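Aminotransferase, class I (Staphylococcus aureus, PDB 2O1B) probably catalyses the reversible, pyridoxal-5'-phosphate-dependent transfer of an amino group from an amino acid to a 2-oxo acid, as in aspartate transaminases. Local coordinates at residues A[66-71]-A[294-299]; A[107-112]-A[274-279]; A[142-147]-A[368-373]. One frame throughout, in Å; residues are numbered along the deposited sequence. Where two conformers were deposited one is given.

Contact 1: residues A[66-71]-A[294-299]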
loop_
_atom_site.group_PDB
_atom_site.type_symbol
_atom_site.label_atom_id
_atom_site.label_comp_id
_atom_site.label_asym_id
_atom_site.label_seq_id
_atom_site.Cartn_x
_atom_site.Cartn_y
_atom_site.Cartn_z
ATOM N N ILE A 66 3.835 21.769 3.294
ATOM C CA ILE A 66 3.776 21.935 1.843
ATOM C C ILE A 66 5.098 22.432 1.248
ATOM O O ILE A 66 5.600 21.825 0.300
ATOM C CB ILE A 66 2.593 22.847 1.406
ATOM C CG1 ILE A 66 1.250 22.273 1.883
ATOM C CG2 ILE A 66 2.560 23.011 -0.115
ATOM C CD1 ILE A 66 0.985 20.828 1.411
ATOM N N ASP A 67 5.658 23.518 1.789
ATOM C CA ASP A 67 6.941 24.063 1.277
ATOM C C ASP A 67 8.076 23.044 1.306
ATOM O O ASP A 67 8.864 22.953 0.368
ATOM C CB ASP A 67 7.407 25.292 2.063
ATOM C CG ASP A 67 6.405 26.415 2.052
ATOM O OD1 ASP A 67 6.441 27.245 3.001
ATOM O OD2 ASP A 67 5.592 26.478 1.100
ATOM N N HIS A 68 8.165 22.291 2.398
ATOM C CA HIS A 68 9.196 21.269 2.525
ATOM C C HIS A 68 8.995 20.054 1.626
ATOM O O HIS A 68 9.971 19.469 1.156
ATOM C CB HIS A 68 9.410 20.878 3.987
ATOM C CG HIS A 68 10.406 21.761 4.671
ATOM N ND1 HIS A 68 11.686 21.349 4.966
ATOM C CD2 HIS A 68 10.338 23.068 5.028
ATOM C CE1 HIS A 68 12.350 22.350 5.518
ATOM N NE2 HIS A 68 11.557 23.408 5.560
ATOM N N PHE A 69 7.742 19.685 1.369
ATOM C CA PHE A 69 7.445 18.657 0.364
ATOM C C PHE A 69 7.899 19.140 -1.032
ATOM O O PHE A 69 8.618 18.435 -1.732
ATOM C CB PHE A 69 5.951 18.326 0.383
ATOM C CG PHE A 69 5.600 16.934 -0.117
ATOM C CD1 PHE A 69 4.565 16.226 0.479
ATOM C CD2 PHE A 69 6.283 16.344 -1.175
ATOM C CE1 PHE A 69 4.218 14.965 0.033
ATOM C CE2 PHE A 69 5.940 15.077 -1.642
ATOM C CZ PHE A 69 4.908 14.386 -1.030
ATOM N N GLN A 70 7.509 20.351 -1.416
ATOM C CA GLN A 70 7.908 20.937 -2.684
ATOM C C GLN A 70 9.424 20.864 -2.891
ATOM O O GLN A 70 9.890 20.496 -3.970
ATOM C CB GLN A 70 7.400 22.388 -2.805
ATOM C CG GLN A 70 5.875 22.437 -2.973
ATOM C CD GLN A 70 5.276 23.832 -2.998
ATOM O OE1 GLN A 70 4.193 24.025 -3.556
ATOM N NE2 GLN A 70 5.958 24.804 -2.386
ATOM N N LYS A 71 10.170 21.192 -1.840
ATOM C CA LYS A 71 11.628 21.171 -1.883
ATOM C C LYS A 71 12.183 19.760 -1.965
ATOM O O LYS A 71 13.125 19.511 -2.725
ATOM C CB LYS A 71 12.224 21.931 -0.699
ATOM C CG LYS A 71 12.043 23.426 -0.837
ATOM C CD LYS A 71 12.870 24.215 0.160
ATOM C CE LYS A 71 12.881 25.699 -0.191
ATOM N NZ LYS A 71 13.740 26.019 -1.383
ATOM N N ALA A 294 6.616 14.376 6.177
ATOM C CA ALA A 294 6.208 13.754 7.431
ATOM C C ALA A 294 7.157 14.073 8.601
ATOM O O ALA A 294 6.707 14.338 9.728
ATOM C CB ALA A 294 6.071 12.256 7.242
ATOM N N ILE A 295 8.461 14.056 8.321
ATOM C CA ILE A 295 9.494 14.373 9.302
ATOM C C ILE A 295 9.274 15.802 9.744
ATOM O O ILE A 295 9.266 16.106 10.936
ATOM C CB ILE A 295 10.926 14.244 8.690
ATOM C CG1 ILE A 295 11.324 12.771 8.536
ATOM C CG2 ILE A 295 11.976 15.010 9.539
ATOM C CD1 ILE A 295 12.403 12.517 7.469
ATOM N N TYR A 296 9.093 16.683 8.769
ATOM C CA TYR A 296 8.922 18.093 9.066
ATOM C C TYR A 296 7.690 18.304 9.938
ATOM O O TYR A 296 7.747 19.054 10.900
ATOM C CB TYR A 296 8.815 18.898 7.780
ATOM C CG TYR A 296 8.992 20.368 8.018
ATOM C CD1 TYR A 296 7.891 21.213 8.134
ATOM C CD2 TYR A 296 10.264 20.912 8.165
ATOM C CE1 TYR A 296 8.058 22.563 8.365
ATOM C CE2 TYR A 296 10.441 22.257 8.391
ATOM C CZ TYR A 296 9.337 23.073 8.487
ATOM O OH TYR A 296 9.525 24.409 8.712
ATOM N N ALA A 297 6.597 17.602 9.622
ATOM C CA ALA A 297 5.349 17.747 10.366
ATOM C C ALA A 297 5.524 17.355 11.827
ATOM O O ALA A 297 5.217 18.139 12.725
ATOM C CB ALA A 297 4.241 16.939 9.720
ATOM N N LEU A 298 6.026 16.143 12.047
ATOM C CA LEU A 298 6.230 15.596 13.386
ATOM C C LEU A 298 7.152 16.438 14.234
ATOM O O LEU A 298 6.880 16.658 15.410
ATOM C CB LEU A 298 6.763 14.161 13.301
ATOM C CG LEU A 298 5.748 13.146 12.768
ATOM C CD1 LEU A 298 6.433 11.838 12.378
ATOM C CD2 LEU A 298 4.681 12.906 13.817
ATOM N N ASN A 299 8.237 16.913 13.630
ATOM C CA ASN A 299 9.222 17.716 14.348
ATOM C C ASN A 299 8.742 19.103 14.759
ATOM O O ASN A 299 9.169 19.624 15.787
ATOM C CB ASN A 299 10.515 17.856 13.534
ATOM C CG ASN A 299 11.344 16.581 13.509
ATOM O OD1 ASN A 299 12.228 16.435 12.659
ATOM N ND2 ASN A 299 11.069 15.649 14.429
#

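Contact 2: residues A[107-112]-A[274-279]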
loop_
_atom_site.group_PDB
_atom_site.type_symbol
_atom_site.label_atom_id
_atom_site.label_comp_id
_atom_site.label_asym_id
_atom_site.label_seq_id
_atom_site.Cartn_x
_atom_site.Cartn_y
_atom_site.Cartn_z
ATOM N N ASP A 107 12.711 2.069 20.408
ATOM C CA ASP A 107 13.890 1.764 19.599
ATOM C C ASP A 107 13.559 1.901 18.107
ATOM O O ASP A 107 12.584 1.326 17.625
ATOM C CB ASP A 107 14.410 0.356 19.915
ATOM C CG ASP A 107 15.663 0.002 19.119
ATOM O OD1 ASP A 107 15.573 -0.171 17.882
ATOM O OD2 ASP A 107 16.740 -0.106 19.739
ATOM N N LYS A 108 14.392 2.646 17.385
ATOM C CA LYS A 108 14.144 2.947 15.970
ATOM C C LYS A 108 14.067 1.724 15.057
ATOM O O LYS A 108 13.307 1.715 14.092
ATOM C CB LYS A 108 15.210 3.890 15.427
ATOM C CG LYS A 108 15.236 5.261 16.049
ATOM C CD LYS A 108 16.153 6.192 15.246
ATOM C CE LYS A 108 17.632 5.885 15.461
ATOM N NZ LYS A 108 18.053 4.715 14.638
ATOM N N GLU A 109 14.855 0.701 15.346
ATOM C CA GLU A 109 14.824 -0.507 14.540
ATOM C C GLU A 109 13.741 -1.459 15.020
ATOM O O GLU A 109 12.955 -1.976 14.222
ATOM C CB GLU A 109 16.193 -1.201 14.556
ATOM C CG GLU A 109 17.034 -1.024 13.303
ATOM C CD GLU A 109 16.935 0.363 12.673
ATOM O OE1 GLU A 109 16.398 0.446 11.554
ATOM O OE2 GLU A 109 17.393 1.362 13.283
ATOM N N ASP A 110 13.682 -1.673 16.326
ATOM C CA ASP A 110 12.890 -2.765 16.870
ATOM C C ASP A 110 11.415 -2.427 17.035
ATOM O O ASP A 110 10.556 -3.324 17.029
ATOM C CB ASP A 110 13.454 -3.197 18.230
ATOM C CG ASP A 110 14.820 -3.871 18.126
ATOM O OD1 ASP A 110 15.237 -4.267 17.007
ATOM O OD2 ASP A 110 15.475 -4.012 19.187
ATOM N N GLU A 111 11.128 -1.144 17.235
ATOM C CA GLU A 111 9.821 -0.733 17.755
ATOM C C GLU A 111 9.120 0.350 16.933
ATOM O O GLU A 111 8.210 1.013 17.419
ATOM C CB GLU A 111 9.953 -0.322 19.236
ATOM C CG GLU A 111 10.471 -1.469 20.106
ATOM C CD GLU A 111 10.761 -1.095 21.547
ATOM O OE1 GLU A 111 11.191 0.044 21.809
ATOM O OE2 GLU A 111 10.580 -1.976 22.422
ATOM N N VAL A 112 9.532 0.496 15.674
ATOM C CA VAL A 112 8.956 1.484 14.771
ATOM C C VAL A 112 8.774 0.901 13.367
ATOM O O VAL A 112 9.719 0.357 12.796
ATOM C CB VAL A 112 9.847 2.752 14.689
ATOM C CG1 VAL A 112 9.290 3.715 13.678
ATOM C CG2 VAL A 112 9.957 3.437 16.048
ATOM N N ALA A 274 6.978 -8.265 12.516
ATOM C CA ALA A 274 6.084 -8.978 11.589
ATOM C C ALA A 274 5.515 -8.013 10.545
ATOM O O ALA A 274 5.524 -8.308 9.346
ATOM C CB ALA A 274 4.960 -9.684 12.346
ATOM N N LEU A 275 5.032 -6.859 10.998
ATOM C CA LEU A 275 4.583 -5.819 10.072
ATOM C C LEU A 275 5.679 -5.411 9.095
ATOM O O LEU A 275 5.434 -5.347 7.895
ATOM C CB LEU A 275 4.089 -4.589 10.818
ATOM C CG LEU A 275 2.619 -4.554 11.186
ATOM C CD1 LEU A 275 2.368 -3.400 12.157
ATOM C CD2 LEU A 275 1.750 -4.430 9.926
ATOM N N LYS A 276 6.877 -5.137 9.619
ATOM C CA LYS A 276 8.026 -4.758 8.789
ATOM C C LYS A 276 8.304 -5.840 7.739
ATOM O O LYS A 276 8.466 -5.540 6.569
ATOM C CB LYS A 276 9.273 -4.506 9.648
ATOM C CG LYS A 276 9.205 -3.246 10.511
ATOM C CD LYS A 276 10.493 -3.029 11.283
ATOM C CE LYS A 276 11.589 -2.464 10.370
ATOM N NZ LYS A 276 12.848 -2.120 11.088
ATOM N N LYS A 277 8.333 -7.103 8.150
ATOM C CA LYS A 277 8.527 -8.177 7.182
ATOM C C LYS A 277 7.423 -8.188 6.108
ATOM O O LYS A 277 7.691 -8.347 4.913
ATOM C CB LYS A 277 8.606 -9.543 7.871
ATOM C CG LYS A 277 9.103 -10.609 6.932
ATOM C CD LYS A 277 8.985 -11.994 7.504
ATOM C CE LYS A 277 9.031 -13.013 6.384
ATOM N NZ LYS A 277 10.109 -12.718 5.396
ATOM N N TYR A 278 6.181 -8.017 6.536
ATOM C CA TYR A 278 5.063 -8.008 5.603
ATOM C C TYR A 278 5.241 -6.909 4.564
ATOM O O TYR A 278 5.005 -7.129 3.374
ATOM C CB TYR A 278 3.757 -7.784 6.357
ATOM C CG TYR A 278 2.533 -7.711 5.469
ATOM C CD1 TYR A 278 1.957 -6.485 5.135
ATOM C CD2 TYR A 278 1.953 -8.870 4.960
ATOM C CE1 TYR A 278 0.824 -6.421 4.331
ATOM C CE2 TYR A 278 0.831 -8.810 4.144
ATOM C CZ TYR A 278 0.271 -7.588 3.839
ATOM O OH TYR A 278 -0.849 -7.544 3.043
ATOM N N GLN A 279 5.676 -5.738 5.019
ATOM C CA GLN A 279 5.846 -4.598 4.129
ATOM C C GLN A 279 7.057 -4.701 3.181
ATOM O O GLN A 279 7.093 -4.012 2.167
ATOM C CB GLN A 279 5.803 -3.276 4.911
ATOM C CG GLN A 279 4.430 -3.064 5.584
ATOM C CD GLN A 279 4.191 -1.691 6.189
ATOM O OE1 GLN A 279 3.033 -1.312 6.416
ATOM N NE2 GLN A 279 5.265 -0.949 6.487
HETATM O O HOH W 1 12.128 0.561 11.721
#

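Contact 3: residues A[142-147]-A[368-373]. With PLP (pyridoxal-5'-phosphate), chain B.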
loop_
_atom_site.group_PDB
_atom_site.type_symbol
_atom_site.label_atom_id
_atom_site.label_comp_id
_atom_site.label_asym_id
_atom_site.label_seq_id
_atom_site.Cartn_x
_atom_site.Cartn_y
_atom_site.Cartn_z
ATOM N N GLY A 142 -17.593 0.377 16.747
ATOM C CA GLY A 142 -16.195 0.665 16.512
ATOM C C GLY A 142 -15.930 0.866 15.040
ATOM O O GLY A 142 -16.849 0.851 14.228
ATOM N N TYR A 143 -14.657 1.020 14.701
ATOM C CA TYR A 143 -14.280 1.411 13.355
ATOM C C TYR A 143 -14.527 0.306 12.331
ATOM O O TYR A 143 -14.407 -0.894 12.632
ATOM C CB TYR A 143 -12.840 1.889 13.341
ATOM C CG TYR A 143 -12.416 2.638 12.107
ATOM C CD1 TYR A 143 -13.058 3.820 11.720
ATOM C CD2 TYR A 143 -11.321 2.204 11.361
ATOM C CE1 TYR A 143 -12.651 4.520 10.595
ATOM C CE2 TYR A 143 -10.911 2.887 10.246
ATOM C CZ TYR A 143 -11.568 4.056 9.875
ATOM O OH TYR A 143 -11.142 4.740 8.762
ATOM N N THR A 144 -14.890 0.749 11.129
ATOM C CA THR A 144 -15.429 -0.100 10.065
ATOM C C THR A 144 -14.391 -1.001 9.385
ATOM O O THR A 144 -14.713 -2.095 8.930
ATOM C CB THR A 144 -16.074 0.775 8.964
ATOM O OG1 THR A 144 -15.173 1.840 8.620
ATOM C CG2 THR A 144 -17.381 1.366 9.458
ATOM N N ASP A 145 -13.151 -0.529 9.308
ATOM C CA ASP A 145 -12.145 -1.157 8.443
ATOM C C ASP A 145 -11.420 -2.399 8.994
ATOM O O ASP A 145 -10.811 -3.149 8.231
ATOM C CB ASP A 145 -11.141 -0.102 7.965
ATOM C CG ASP A 145 -11.780 0.934 7.061
ATOM O OD1 ASP A 145 -12.951 0.741 6.678
ATOM O OD2 ASP A 145 -11.125 1.945 6.729
ATOM N N TYR A 146 -11.514 -2.637 10.301
ATOM C CA TYR A 146 -10.787 -3.749 10.921
ATOM C C TYR A 146 -11.263 -5.096 10.398
ATOM O O TYR A 146 -10.456 -5.984 10.175
ATOM C CB TYR A 146 -10.921 -3.750 12.445
ATOM C CG TYR A 146 -10.605 -2.439 13.126
ATOM C CD1 TYR A 146 -9.636 -1.566 12.606
ATOM C CD2 TYR A 146 -11.250 -2.090 14.307
ATOM C CE1 TYR A 146 -9.340 -0.342 13.243
ATOM C CE2 TYR A 146 -10.962 -0.891 14.956
ATOM C CZ TYR A 146 -10.017 -0.022 14.419
ATOM O OH TYR A 146 -9.748 1.149 15.074
ATOM N N LEU A 147 -12.567 -5.222 10.184
ATOM C CA LEU A 147 -13.195 -6.505 9.855
ATOM C C LEU A 147 -12.528 -7.139 8.635
ATOM O O LEU A 147 -12.276 -8.345 8.616
ATOM C CB LEU A 147 -14.694 -6.309 9.590
ATOM C CG LEU A 147 -15.760 -7.384 9.835
ATOM C CD1 LEU A 147 -16.943 -7.176 8.900
ATOM C CD2 LEU A 147 -15.264 -8.806 9.748
ATOM N N LYS A 368 -25.000 1.762 11.753
ATOM C CA LYS A 368 -25.032 0.314 11.459
ATOM C C LYS A 368 -23.673 -0.312 11.105
ATOM O O LYS A 368 -23.267 -1.266 11.758
ATOM C CB LYS A 368 -26.093 -0.056 10.413
ATOM C CG LYS A 368 -26.097 -1.554 10.059
ATOM C CD LYS A 368 -27.453 -2.022 9.557
ATOM C CE LYS A 368 -27.406 -3.449 9.015
ATOM N NZ LYS A 368 -26.785 -4.395 9.985
ATOM N N PRO A 369 -22.978 0.214 10.071
ATOM C CA PRO A 369 -21.662 -0.322 9.719
ATOM C C PRO A 369 -20.622 -0.287 10.847
ATOM O O PRO A 369 -19.613 -0.971 10.756
ATOM C CB PRO A 369 -21.210 0.573 8.553
ATOM C CG PRO A 369 -22.059 1.772 8.621
ATOM C CD PRO A 369 -23.366 1.310 9.166
ATOM N N PHE A 370 -20.864 0.490 11.898
ATOM C CA PHE A 370 -19.962 0.532 13.053
ATOM C C PHE A 370 -20.245 -0.602 14.045
ATOM O O PHE A 370 -19.496 -0.816 15.006
ATOM C CB PHE A 370 -20.043 1.896 13.728
ATOM C CG PHE A 370 -19.661 3.037 12.825
ATOM C CD1 PHE A 370 -18.326 3.318 12.572
ATOM C CD2 PHE A 370 -20.645 3.824 12.217
ATOM C CE1 PHE A 370 -17.965 4.363 11.737
ATOM C CE2 PHE A 370 -20.294 4.883 11.386
ATOM C CZ PHE A 370 -18.958 5.151 11.139
ATOM N N GLY A 371 -21.307 -1.350 13.774
ATOM C CA GLY A 371 -21.673 -2.517 14.563
ATOM C C GLY A 371 -23.133 -2.493 14.964
ATOM O O GLY A 371 -23.804 -1.457 14.827
ATOM N N GLU A 372 -23.603 -3.651 15.446
ATOM C CA GLU A 372 -24.942 -3.866 15.993
ATOM C C GLU A 372 -25.354 -2.782 16.998
ATOM O O GLU A 372 -26.499 -2.326 17.003
ATOM C CB GLU A 372 -24.979 -5.242 16.678
ATOM C CG GLU A 372 -26.306 -5.998 16.607
ATOM C CD GLU A 372 -26.181 -7.443 17.088
ATOM O OE1 GLU A 372 -25.038 -7.905 17.289
ATOM O OE2 GLU A 372 -27.222 -8.123 17.265
ATOM N N ASN A 373 -24.411 -2.380 17.845
ATOM C CA ASN A 373 -24.645 -1.382 18.882
ATOM C C ASN A 373 -24.792 0.038 18.341
ATOM O O ASN A 373 -25.101 0.958 19.098
ATOM C CB ASN A 373 -23.547 -1.427 19.942
ATOM C CG ASN A 373 -23.607 -2.675 20.779
ATOM O OD1 ASN A 373 -24.655 -3.328 20.868
ATOM N ND2 ASN A 373 -22.484 -3.030 21.392
HETATM N N1 PLP B . -8.711 4.492 12.255
HETATM C C2 PLP B . -9.668 5.416 12.631
HETATM C C2A PLP B . -10.376 5.248 13.947
HETATM C C3 PLP B . -9.921 6.501 11.788
HETATM O O3 PLP B . -10.853 7.442 12.116
HETATM C C4 PLP B . -9.219 6.634 10.582
HETATM C C4A PLP B . -9.097 8.012 10.002
HETATM C C5 PLP B . -8.267 5.682 10.208
HETATM C C6 PLP B . -8.020 4.604 11.058
HETATM C C5A PLP B . -7.511 5.785 8.890
HETATM O O4P PLP B . -6.519 6.795 8.907
HETATM P P PLP B . -5.485 6.958 7.677
HETATM O O1P PLP B . -5.845 8.205 6.885
HETATM O O2P PLP B . -5.603 5.723 6.825
HETATM O O3P PLP B . -4.111 7.103 8.268
#

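Contact 1: residues A[66-71]-A[294-299]
A face-to-face aromatic stack, His-68 on Tyr-296, joins helices 63-72 and 288-300, distant from each other in sequence, at the surface of the subunit. These two residues make up the contact between the segments, which buries 120 Å² in all. Their ring centroids are 3.8 Å apart and the planes are tilted by 18°, close enough to parallel for the faces to overlap. The overlap is offset: Tyr-296 CE2 sits 3.2 Å above the imidazole plane, over its centre, whereas the imidazole lies toward the rim of the phenol ring, on the side of CD2 and CE2. At the root of the histidine the spacing widens, His-68 CB standing 4.1 Å from Tyr-296 CG. In the tyrosine, CG is anti to the backbone nitrogen; this chi1 of -165° carries the ring toward helix 63-72, where its face meets the imidazole.

Within the class I aminotransferase fold this stack forms the outer layer of a larger helix pairing. On the buried side of helix 63-72, Phe-69 packs against Ala-289, Leu-290 and Ala-293 of helix 288-300, and it also touches Leu-73 of the second subunit, so the same short helix takes part in the dimer interface. The tyrosine has further aromatic company: its ring also meets that of His-300, at the end of the same helix, with the planes inclined at about 40°, and its side chain touches Tyr-301 just beyond.

Contact 2: residues A[107-112]-A[274-279]
Lys-276 reaches from helix 269-282 to the turn that precedes strand 112-115, and its ammonium group carries the polar part of the contact. The direct hydrogen bond runs from Lys-276 NZ to Glu-109 O, 3.1 Å long, and meets the oxygen in the carbonyl plane, on a lone pair. The lysine chain is bent at chi3 (77°), which turns its last atoms toward the turn. Gln-273, one helical turn earlier, donates to the same carbonyl and to that of Asp-110.

A water bridges the same nitrogen to the turn. It accepts from Lys-276 NZ at 2.8 Å and donates to two backbone carbonyls, Lys-108 O at 2.9 Å and Val-112 O at 2.6 Å. Contact without hydrogen bonding is slight, Lys-276 CD lying 3.8 Å from Val-112 O.

Asp-107 helps to hold the turn. Its OD1 accepts from Glu-109 N at 2.8 Å, an Asx turn, and from Asp-110 N at 2.9 Å; the two donors come from opposite faces of the carboxylate plane. Asp-107 and Glu-111 are bonded twice more, Glu-111 N to Asp-107 O and Asp-107 N to Glu-111 OE1. In the turn so folded, the carbonyls of Lys-108, Glu-109 and Asp-110 are used by the helix, directly or through the water, just before the chain enters the edge strand of the large mixed sheet.

Charge acts at longer range. Glu-109 OE1 is 4.4 Å from Lys-276 NZ, beyond a salt bridge, and pairs instead with Lys-91. The lysine is buried, yet its nitrogen has a carbonyl and a water as partners and a carboxylate nearby, a setting that probably favours the charged ammonium form and offsets part of the cost of burying it.

Contact 3: residues A[142-147]-A[368-373]
Phe-370 lies along the peptide that leads into Tyr-143 and Thr-144, and the near side of its side chain follows that peptide. CB begins 3.4 Å from Gly-142 O. Phe-370 CG is anti to the residue's own carbonyl carbon (chi1 -60°), and the ring turned this way sets one edge against the glycine oxygen: Phe-370 CD1 is 3.3 Å from Gly-142 O, which lies in the ring plane. Further out, CD1 and CE1 both come to the Thr-144 methyl, Phe-370 CE1 standing 3.8 Å from Thr-144 CG2. This is an off-centre CH-pi contact, the methyl being 4.2 Å from the ring centroid. The side chain also packs on Asn-192 and Pro-193.

Segment 142-147 contributes Tyr-143 to the cofactor pocket of this class I aminotransferase. Tyr-143 lays one face of its ring over the pyridine of pyridoxal-5'-phosphate, with C2 of the cofactor above the ring centre and Tyr-143 OH 3.3 Å from its C4. Asn-192, which touches both Tyr-143 and Phe-370, is hydrogen-bonded to the same cofactor.

The backbones are joined by a nearly straight hydrogen bond (165°) from Gly-142 N to Phe-370 O, 2.8 Å long. The threonine methyl also touches the other segment's backbone, Thr-144 CG2 lying 3.5 Å from Pro-369 O.

How the contacts relate
None of the three contacts touches another. The centres of contacts 1 and 2 are about 23 Å apart, those of contacts 2 and 3 about 28 Å, and those of contacts 1 and 3 about 34 Å, the last pair on opposite sides of the chain's centre. Contacts 1 and 2 use successive helices, 288-300 and 269-282, and both of contact 2's segments fall between those of contact 1; contact 3 alternates with each. Contacts 1 and 2 reach the second subunit, whereas contact 3 borders the cofactor. Contact 2 leads into edge strand 112-115 and contact 3 follows strand 135-140 of the same sheet; each contact joins parts far apart in sequence.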